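Local coordinates for protein racemase (Pseudovibrio sp. JE062, PDB 3MKC) that is probably an enzyme of the mandelate racemase/muconate lactonizing family, which pairs an enolase-type N-terminal domain with a TIM-barrel-like domain, at residues 140-145 with 343-348; 152-157 with 191-196. One frame throughout, in Å; residues are numbered along the deposited sequence.

Contact 1. Residues 140-145 with 343-348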
# COMPACT_ATOMS: atom_id res chain seq x y z
N PRO A 140 0.80 -4.42 12.33
CA PRO A 140 1.42 -4.40 11.00
C PRO A 140 2.69 -5.23 10.99
O PRO A 140 3.20 -5.62 12.04
CB PRO A 140 1.74 -2.94 10.81
CG PRO A 140 2.27 -2.59 12.19
CD PRO A 140 1.26 -3.26 13.13
N TYR A 141 3.18 -5.52 9.79
CA TYR A 141 4.46 -6.20 9.69
C TYR A 141 5.30 -5.04 9.18
O TYR A 141 4.80 -4.20 8.42
CB TYR A 141 4.43 -7.39 8.72
CG TYR A 141 4.39 -7.07 7.24
CD1 TYR A 141 5.50 -6.57 6.57
CD2 TYR A 141 3.24 -7.35 6.49
CE1 TYR A 141 5.49 -6.36 5.19
CE2 TYR A 141 3.22 -7.14 5.11
CZ TYR A 141 4.34 -6.65 4.47
OH TYR A 141 4.32 -6.44 3.12
N LEU A 142 6.54 -4.96 9.62
CA LEU A 142 7.38 -3.86 9.19
C LEU A 142 8.39 -4.33 8.16
O LEU A 142 9.07 -5.34 8.36
CB LEU A 142 8.11 -3.25 10.39
CG LEU A 142 7.19 -2.76 11.51
CD1 LEU A 142 8.03 -2.11 12.60
CD2 LEU A 142 6.17 -1.78 10.96
N THR A 143 8.49 -3.60 7.06
CA THR A 143 9.43 -3.94 6.01
C THR A 143 10.78 -3.31 6.36
O THR A 143 10.87 -2.10 6.55
CB THR A 143 8.94 -3.43 4.66
OG1 THR A 143 7.65 -4.00 4.40
CG2 THR A 143 9.89 -3.84 3.55
N LEU A 144 11.80 -4.15 6.45
CA LEU A 144 13.15 -3.71 6.81
C LEU A 144 14.17 -3.84 5.70
O LEU A 144 14.11 -4.76 4.88
CB LEU A 144 13.65 -4.54 8.00
CG LEU A 144 12.70 -4.67 9.19
CD1 LEU A 144 13.26 -5.66 10.19
CD2 LEU A 144 12.48 -3.30 9.81
N TYR A 145 15.13 -2.92 5.69
CA TYR A 145 16.22 -2.94 4.72
C TYR A 145 17.34 -2.01 5.19
O TYR A 145 17.16 -0.80 5.30
CB TYR A 145 15.73 -2.48 3.34
CG TYR A 145 16.68 -2.88 2.23
CD1 TYR A 145 16.72 -4.18 1.74
CD2 TYR A 145 17.56 -1.95 1.66
CE1 TYR A 145 17.59 -4.55 0.72
CE2 TYR A 145 18.44 -2.30 0.64
CZ TYR A 145 18.45 -3.61 0.17
OH TYR A 145 19.30 -3.96 -0.86
N PRO A 343 8.81 5.02 11.17
CA PRO A 343 9.89 6.01 11.25
C PRO A 343 11.15 5.55 11.97
O PRO A 343 12.26 5.93 11.60
CB PRO A 343 9.22 7.19 11.94
CG PRO A 343 7.80 7.08 11.50
CD PRO A 343 7.54 5.60 11.65
N GLU A 344 10.99 4.75 13.02
CA GLU A 344 12.15 4.27 13.77
C GLU A 344 12.72 2.99 13.17
O GLU A 344 13.68 2.42 13.69
CB GLU A 344 11.77 4.02 15.24
CG GLU A 344 11.39 5.28 16.01
CD GLU A 344 11.02 5.00 17.45
OE1 GLU A 344 11.86 4.47 18.20
OE2 GLU A 344 9.88 5.33 17.84
N PHE A 345 12.13 2.56 12.06
CA PHE A 345 12.58 1.34 11.38
C PHE A 345 12.79 1.57 9.89
O PHE A 345 12.57 0.66 9.08
CB PHE A 345 11.55 0.22 11.59
CG PHE A 345 11.55 -0.34 12.98
CD1 PHE A 345 12.41 -1.37 13.32
CD2 PHE A 345 10.69 0.17 13.94
CE1 PHE A 345 12.43 -1.88 14.62
CE2 PHE A 345 10.70 -0.33 15.24
CZ PHE A 345 11.57 -1.36 15.58
N CYS A 346 13.20 2.77 9.53
CA CYS A 346 13.43 3.09 8.13
C CYS A 346 14.03 4.48 7.98
O CYS A 346 14.03 5.28 8.91
CB CYS A 346 12.11 3.05 7.35
SG CYS A 346 11.13 4.56 7.54
N ASP A 347 14.53 4.75 6.79
CA ASP A 347 15.10 6.05 6.48
C ASP A 347 14.23 6.65 5.39
O ASP A 347 13.86 5.95 4.43
CB ASP A 347 16.55 5.93 6.01
CG ASP A 347 17.47 5.44 7.10
OD1 ASP A 347 17.36 5.94 8.24
OD2 ASP A 347 18.32 4.56 6.82
N GLY A 348 13.90 7.92 5.52
CA GLY A 348 13.07 8.58 4.54
C GLY A 348 12.48 9.84 5.12
O GLY A 348 11.46 9.80 5.81

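Contact 2. Residues 152-157 with 191-196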
# COMPACT_ATOMS: atom_id res chain seq x y z
N ALA A 152 24.97 -5.42 -2.02
CA ALA A 152 25.98 -6.05 -1.17
C ALA A 152 26.27 -7.52 -1.34
O ALA A 152 25.83 -8.18 -2.28
CB ALA A 152 25.65 -5.77 0.29
N SER A 153 27.07 -8.01 -0.39
CA SER A 153 27.52 -9.39 -0.33
C SER A 153 26.84 -10.09 0.83
O SER A 153 26.36 -9.43 1.74
CB SER A 153 29.05 -9.44 -0.14
OG SER A 153 29.37 -9.91 1.16
N LEU A 154 26.82 -11.42 0.81
CA LEU A 154 26.16 -12.18 1.87
C LEU A 154 26.44 -11.68 3.30
O LEU A 154 25.52 -11.34 4.04
CB LEU A 154 26.51 -13.67 1.77
CG LEU A 154 25.81 -14.41 0.62
CD1 LEU A 154 26.34 -15.84 0.53
CD2 LEU A 154 24.30 -14.42 0.87
N ASP A 155 27.72 -11.64 3.67
CA ASP A 155 28.10 -11.18 5.01
C ASP A 155 27.65 -9.76 5.31
O ASP A 155 27.13 -9.48 6.39
CB ASP A 155 29.62 -11.29 5.18
CG ASP A 155 30.01 -12.32 6.22
OD1 ASP A 155 29.83 -12.04 7.43
OD2 ASP A 155 30.48 -13.42 5.83
N VAL A 156 27.86 -8.86 4.36
CA VAL A 156 27.48 -7.46 4.52
C VAL A 156 25.97 -7.29 4.67
O VAL A 156 25.50 -6.52 5.51
CB VAL A 156 27.95 -6.62 3.33
CG1 VAL A 156 27.42 -5.19 3.44
CG2 VAL A 156 29.48 -6.62 3.27
N ALA A 157 25.21 -8.01 3.85
CA ALA A 157 23.76 -7.93 3.91
C ALA A 157 23.26 -8.39 5.28
O ALA A 157 22.44 -7.72 5.91
CB ALA A 157 23.15 -8.79 2.82
N VAL A 191 20.95 -17.80 -1.43
CA VAL A 191 19.77 -17.10 -0.96
C VAL A 191 19.15 -17.91 0.17
O VAL A 191 18.68 -17.35 1.16
CB VAL A 191 18.73 -16.91 -2.09
CG1 VAL A 191 17.43 -16.33 -1.53
CG2 VAL A 191 19.30 -15.99 -3.16
N ALA A 192 19.14 -19.23 0.01
CA ALA A 192 18.59 -20.10 1.04
C ALA A 192 19.40 -19.93 2.32
O ALA A 192 18.85 -19.85 3.42
CB ALA A 192 18.63 -21.54 0.58
N TYR A 193 20.72 -19.89 2.16
CA TYR A 193 21.64 -19.72 3.28
C TYR A 193 21.31 -18.41 3.99
O TYR A 193 21.16 -18.36 5.21
CB TYR A 193 23.08 -19.68 2.77
CG TYR A 193 24.07 -19.19 3.81
CD1 TYR A 193 24.41 -19.99 4.90
CD2 TYR A 193 24.62 -17.92 3.71
CE1 TYR A 193 25.28 -19.52 5.88
CE2 TYR A 193 25.50 -17.44 4.69
CZ TYR A 193 25.82 -18.25 5.77
OH TYR A 193 26.67 -17.78 6.75
N TYR A 194 21.19 -17.37 3.18
CA TYR A 194 20.88 -16.02 3.64
C TYR A 194 19.64 -15.98 4.53
O TYR A 194 19.68 -15.49 5.66
CB TYR A 194 20.67 -15.14 2.41
CG TYR A 194 20.21 -13.73 2.66
CD1 TYR A 194 21.00 -12.82 3.34
CD2 TYR A 194 18.99 -13.28 2.14
CE1 TYR A 194 20.60 -11.49 3.50
CE2 TYR A 194 18.58 -11.96 2.30
CZ TYR A 194 19.39 -11.07 2.97
OH TYR A 194 18.99 -9.77 3.10
N LEU A 195 18.54 -16.51 4.01
CA LEU A 195 17.29 -16.51 4.75
C LEU A 195 17.39 -17.36 6.00
O LEU A 195 16.74 -17.09 6.99
CB LEU A 195 16.16 -17.01 3.84
CG LEU A 195 15.93 -16.13 2.61
CD1 LEU A 195 14.79 -16.70 1.77
CD2 LEU A 195 15.60 -14.70 3.03
N ARG A 196 18.22 -18.40 5.96
CA ARG A 196 18.38 -19.25 7.12
C ARG A 196 19.11 -18.48 8.22
O ARG A 196 18.80 -18.63 9.41
CB ARG A 196 19.17 -20.51 6.76
CG ARG A 196 18.32 -21.55 6.06
CD ARG A 196 19.15 -22.72 5.56
NE ARG A 196 18.29 -23.76 5.02
CZ ARG A 196 17.38 -24.40 5.75
NH1 ARG A 196 17.23 -24.11 7.03
NH2 ARG A 196 16.60 -25.33 5.19

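Contact 1. Residues 140-145 with 343-348
Thr-143, whose carbonyl O approaches that of Phe-345, has its own hydroxyl OG1 hydrogen-bonded to OE2 of Glu-339. With this hydroxyl engaged by Glu-339 and the Leu-144 carbonyl by the hydroxyl of Tyr-161, the side-chain contact between 140-145 and 343-348 rests on one aromatic ring and two leucines. Leu-142 reaches over a face of the Phe-345 ring with its CD1 methyl, 3.7 Å above the plane and displaced toward the rim. The approach is a CH-pi contact, with CD1 of Leu-142 4.1 Å from the centroid of the Phe-345 ring and 25° off the normal; the nearest ring atom is Phe-345 CD2, at 3.8 Å from Leu-142 CD1. Leu-144 behaves differently. It runs alongside Phe-345, pointing the same way, and CD2 of Leu-144 touches CD1 of Phe-345 at 4.0 Å, obliquely. In both leucines CG is anti to the carbonyl carbon (chi1 -56° in Leu-142, -49° in Leu-144), and an extended chi2 then carries a methyl to the phenyl group; Leu-142 already starts out toward 343-348, whereas Leu-144 approaches with its end alone. The fold explains the pairing: strand 137-143 lies between parallel neighbours 175-179 and 339-340 in a TIM-barrel-like domain, and the loop leaving 339-340 brings Phe-345 back against this strand. Lys-167, by a cation-pi contact, and His-171, ring edge to face, also meet the Phe-345 ring. Across the two segments, then, the contact is apolar, a methyl over a ring face and a second meeting the ring obliquely, while Thr-143 OG1 and Leu-144 O bond to Glu-339 and Tyr-161.

Contact 2. Residues 152-157 with 191-196
Leu-154 pushes its forked end toward two consecutive tyrosines on the helix opposite, and each prong finds a different surface. Leu-154 CD2 settles beside the root of Tyr-194, 4.0 Å from Tyr-194 CB. The other prong, Leu-154 CD1, leans obliquely toward the ring of Tyr-193, touching Tyr-193 CD2 at 4.2 Å. Tyr-193 and Tyr-194 both carry CG anti to the backbone N (chi1 166° and 174°), but, being successive residues of a helix, they leave it in different directions; the leucine fork sits between the base of Tyr-194 and the ring of Tyr-193. One turn further along, Ala-157 offers a much smaller bump. CB of Ala-157 points at the other segment and meets the Tyr-194 ring obliquely, 3.8 Å from Tyr-194 CE1. Leu-154 and Ala-157 lie in the first turn of helix 154-170, with Ser-153 at its N-cap position, and the tyrosines in the first half of helix 188-202; these are successive helices of the barrel domain, joined through strand 175-179. Trp-186, in the loop before the second helix, touches Leu-154 and Ala-157 as well, and its ring meets that of Tyr-194 with the planes at about 60°. Beyond the alanine, the Tyr-194 hydroxyl hydrogen-bonds to the carbonyl O of Cys-179, which anchors the far end of the ring.

In the fold
Contact 1 lies deeper, its centre about 14 Å from the chain centre and all four touching residues buried; contact 2, whose centre is about 27 Å from the chain centre, is only partly covered, with Tyr-193 exposed at its border. The two centres stand about 19 Å apart and the contacts do not touch. They share no helix or strand, but chain order ties them: strand 137-143, used by contact 1, is followed by helix 154-170, used by contact 2. Contact 1 links that strand to a distant loop late in the barrel domain, whereas contact 2 joins two helices close in sequence. Both are apolar across the interface, but the inner one lays a methyl over an aromatic face, while the outer one fits aliphatic groups obliquely around tyrosines.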